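Local coordinates for protein dTDP-4-dehydrorhamnose Reductase (Yersinia enterocolitica, PDB 5U9C) that probably catalyses the NADPH-dependent reduction of dTDP-4-dehydro-beta-L-rhamnose to dTDP-L-rhamnose, at residues D[101-106]-D[136-141]. Residues are numbered along the deposited sequence; the frame is centred on the assembly and turned at random.
Sequences LLYLSS and IGESSV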
ATOM      1  N   LEU D 101      27.366  25.677  -0.589  1.00 28.17           N
ATOM      2  CA  LEU D 101      27.174  24.631  -1.581  1.00 27.07           C
ATOM      3  C   LEU D 101      25.772  24.563  -2.139  1.00 27.69           C
ATOM      4  O   LEU D 101      24.797  24.426  -1.392  1.00 28.36           O
ATOM      5  CB  LEU D 101      27.510  23.278  -0.950  1.00 26.91           C
ATOM      6  CG  LEU D 101      27.246  21.998  -1.750  1.00 25.64           C
ATOM      7  CD1 LEU D 101      28.025  21.967  -3.051  1.00 26.43           C
ATOM      8  CD2 LEU D 101      27.629  20.796  -0.915  1.00 26.46           C
ATOM      9  N   LEU D 102      25.676  24.601  -3.458  1.00 27.02           N
ATOM     10  CA  LEU D 102      24.405  24.489  -4.145  1.00 28.79           C
ATOM     11  C   LEU D 102      24.381  23.127  -4.795  1.00 26.96           C
ATOM     12  O   LEU D 102      25.297  22.779  -5.531  1.00 26.74           O
ATOM     13  CB  LEU D 102      24.227  25.609  -5.178  1.00 31.18           C
ATOM     14  CG  LEU D 102      23.034  25.547  -6.153  1.00 35.58           C
ATOM     15  CD1 LEU D 102      21.732  25.217  -5.498  1.00 40.30           C
ATOM     16  CD2 LEU D 102      22.886  26.860  -6.907  1.00 40.22           C
ATOM     17  N   TYR D 103      23.360  22.347  -4.482  1.00 25.94           N
ATOM     18  CA  TYR D 103      23.183  21.005  -5.042  1.00 26.77           C
ATOM     19  C   TYR D 103      21.904  20.982  -5.864  1.00 26.50           C
ATOM     20  O   TYR D 103      20.833  21.304  -5.361  1.00 26.31           O
ATOM     21  CB  TYR D 103      23.114  19.940  -3.923  1.00 26.26           C
ATOM     22  CG  TYR D 103      22.872  18.509  -4.382  1.00 26.67           C
ATOM     23  CD1 TYR D 103      23.705  17.908  -5.323  1.00 28.45           C
ATOM     24  CD2 TYR D 103      21.876  17.716  -3.804  1.00 27.22           C
ATOM     25  CE1 TYR D 103      23.518  16.593  -5.727  1.00 27.80           C
ATOM     26  CE2 TYR D 103      21.687  16.391  -4.199  1.00 27.08           C
ATOM     27  CZ  TYR D 103      22.520  15.839  -5.153  1.00 27.56           C
ATOM     28  OH  TYR D 103      22.374  14.539  -5.547  1.00 29.69           O
ATOM     29  N   LEU D 104      22.039  20.648  -7.140  1.00 25.76           N
ATOM     30  CA  LEU D 104      20.889  20.525  -8.020  1.00 27.50           C
ATOM     31  C   LEU D 104      20.302  19.125  -7.840  1.00 25.73           C
ATOM     32  O   LEU D 104      20.946  18.133  -8.160  1.00 25.57           O
ATOM     33  CB  LEU D 104      21.306  20.721  -9.470  1.00 28.41           C
ATOM     34  CG  LEU D 104      20.208  20.516 -10.526  1.00 30.00           C
ATOM     35  CD1 LEU D 104      19.110  21.558 -10.350  1.00 30.36           C
ATOM     36  CD2 LEU D 104      20.815  20.583 -11.914  1.00 31.17           C
ATOM     37  N   SER D 105      19.086  19.051  -7.314  1.00 25.85           N
ATOM     38  CA  SER D 105      18.405  17.756  -7.111  1.00 24.80           C
ATOM     39  C   SER D 105      17.227  17.627  -8.079  1.00 24.92           C
ATOM     40  O   SER D 105      17.110  18.413  -9.016  1.00 24.79           O
ATOM     41  CB  SER D 105      18.005  17.536  -5.641  1.00 25.43           C
ATOM     42  OG  SER D 105      17.606  16.169  -5.421  1.00 27.03           O
ATOM     43  N   SER D 106      16.341  16.666  -7.825  1.00 24.48           N
ATOM     44  CA  SER D 106      15.280  16.324  -8.771  1.00 25.83           C
ATOM     45  C   SER D 106      13.944  15.991  -8.140  1.00 25.21           C
ATOM     46  O   SER D 106      13.860  15.485  -7.024  1.00 25.18           O
ATOM     47  CB  SER D 106      15.752  15.076  -9.548  1.00 27.08           C
ATOM     48  OG  SER D 106      14.744  14.487 -10.355  1.00 27.34           O
ATOM     49  N   ILE D 136      19.757  10.438  -1.416  0.60 26.39           N
ATOM     50  CA  ILE D 136      20.802  10.209  -0.423  0.60 28.42           C
ATOM     51  C   ILE D 136      21.910  11.281  -0.632  0.60 28.53           C
ATOM     52  O   ILE D 136      22.543  11.725   0.335  0.60 28.94           O
ATOM     53  CB  ILE D 136      21.314   8.749  -0.426  0.60 29.44           C
ATOM     54  CG1 ILE D 136      22.254   8.485   0.766  0.60 32.51           C
ATOM     55  CG2 ILE D 136      21.989   8.401  -1.733  0.60 29.17           C
ATOM     56  CD1 ILE D 136      21.587   8.501   2.121  0.60 33.08           C
ATOM     57  N   GLY D 137      22.099  11.737  -1.879  1.00 27.71           N
ATOM     58  CA  GLY D 137      23.062  12.811  -2.147  1.00 27.08           C
ATOM     59  C   GLY D 137      22.595  14.057  -1.392  1.00 27.38           C
ATOM     60  O   GLY D 137      23.420  14.761  -0.767  1.00 27.23           O
ATOM     61  N   GLU D 138      21.283  14.326  -1.405  1.00 26.43           N
ATOM     62  CA  GLU D 138      20.738  15.474  -0.635  1.00 27.80           C
ATOM     63  C   GLU D 138      21.073  15.347   0.847  1.00 30.32           C
ATOM     64  O   GLU D 138      21.492  16.326   1.465  1.00 32.46           O
ATOM     65  CB  GLU D 138      19.219  15.625  -0.740  1.00 27.73           C
ATOM     66  CG  GLU D 138      18.625  15.942  -2.112  1.00 27.22           C
ATOM     67  CD  GLU D 138      17.124  16.223  -2.031  1.00 25.94           C
ATOM     68  OE1 GLU D 138      16.585  16.321  -0.899  1.00 25.78           O
ATOM     69  OE2 GLU D 138      16.481  16.373  -3.093  1.00 25.12           O
ATOM     70  N   SER D 139      20.883  14.154   1.407  0.60 31.42           N
ATOM     71  CA  SER D 139      21.188  13.918   2.820  0.60 34.13           C
ATOM     72  C   SER D 139      22.644  14.288   3.110  0.60 34.72           C
ATOM     73  O   SER D 139      22.923  15.004   4.085  0.60 33.38           O
ATOM     74  CB  SER D 139      20.952  12.456   3.220  0.60 34.86           C
ATOM     75  OG  SER D 139      19.617  12.048   2.990  0.60 36.25           O
ATOM     76  N   SER D 140      23.554  13.844   2.233  1.00 32.65           N
ATOM     77  CA  SER D 140      24.995  14.105   2.398  1.00 32.80           C
ATOM     78  C   SER D 140      25.279  15.601   2.481  1.00 31.44           C
ATOM     79  O   SER D 140      26.102  16.046   3.286  1.00 33.38           O
ATOM     80  CB  SER D 140      25.790  13.527   1.226  1.00 34.63           C
ATOM     81  OG  SER D 140      25.799  12.132   1.292  1.00 38.29           O
ATOM     82  N   VAL D 141      24.588  16.365   1.645  1.00 30.87           N
ATOM     83  CA  VAL D 141      24.733  17.810   1.595  1.00 33.47           C
ATOM     84  C   VAL D 141      24.214  18.455   2.893  1.00 39.25           C
ATOM     85  O   VAL D 141      24.939  19.243   3.526  1.00 36.63           O
ATOM     86  CB  VAL D 141      24.043  18.388   0.351  1.00 32.48           C
ATOM     87  CG1 VAL D 141      23.964  19.911   0.406  1.00 33.61           C
ATOM     88  CG2 VAL D 141      24.774  17.931  -0.910  1.00 30.49           C
TER
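Tyr103, Leu101 and Ser105 of strand 100-106, central in the parallel sheet, meet Gly137, Glu138 and Val141 of helix 129-144 in a buried strand-helix contact, the segments running roughly antiparallel (153°). Alternation along the strand turns Leu101, Tyr103 and Ser105 to the helix, while Leu102 faces the opposite layer and touches helix 196-209. The two methyls of the beta-branched Val141 divide between Leu101 and Tyr103: CG1 lies 4.0 Å from Leu101 CD2, and Val141 CG2 rests 4.0 Å from Tyr103 CB. With CG anti to the backbone N (chi1 178°), the Tyr103 ring reaches the helix backbone, CE2 coming 3.5 Å from Glu138 N. Side-chain-free Gly137 lets the phenol lie close, and the Tyr103 hydroxyl makes a weak hydrogen bond to Lys134 O. Glu138 CG meets the ring edge in plane; beyond it the extended chain carries the carboxylate, turned 81° from the ring, to Ser105. There Ser105 OG donates to the anti lone pair of Glu138 OE2 (2.6 Å), while OE1 forms salt bridges with Arg142 and Arg153, so the buried carboxylate is gripped through both oxygens and probably kept ionised. Helix 129-144 is thus the connecting helix of a beta-alpha-beta crossover between adjacent strands 100-106 and 149-154, packed on the first, in the Rossmann-type sheet of this SDR-like family.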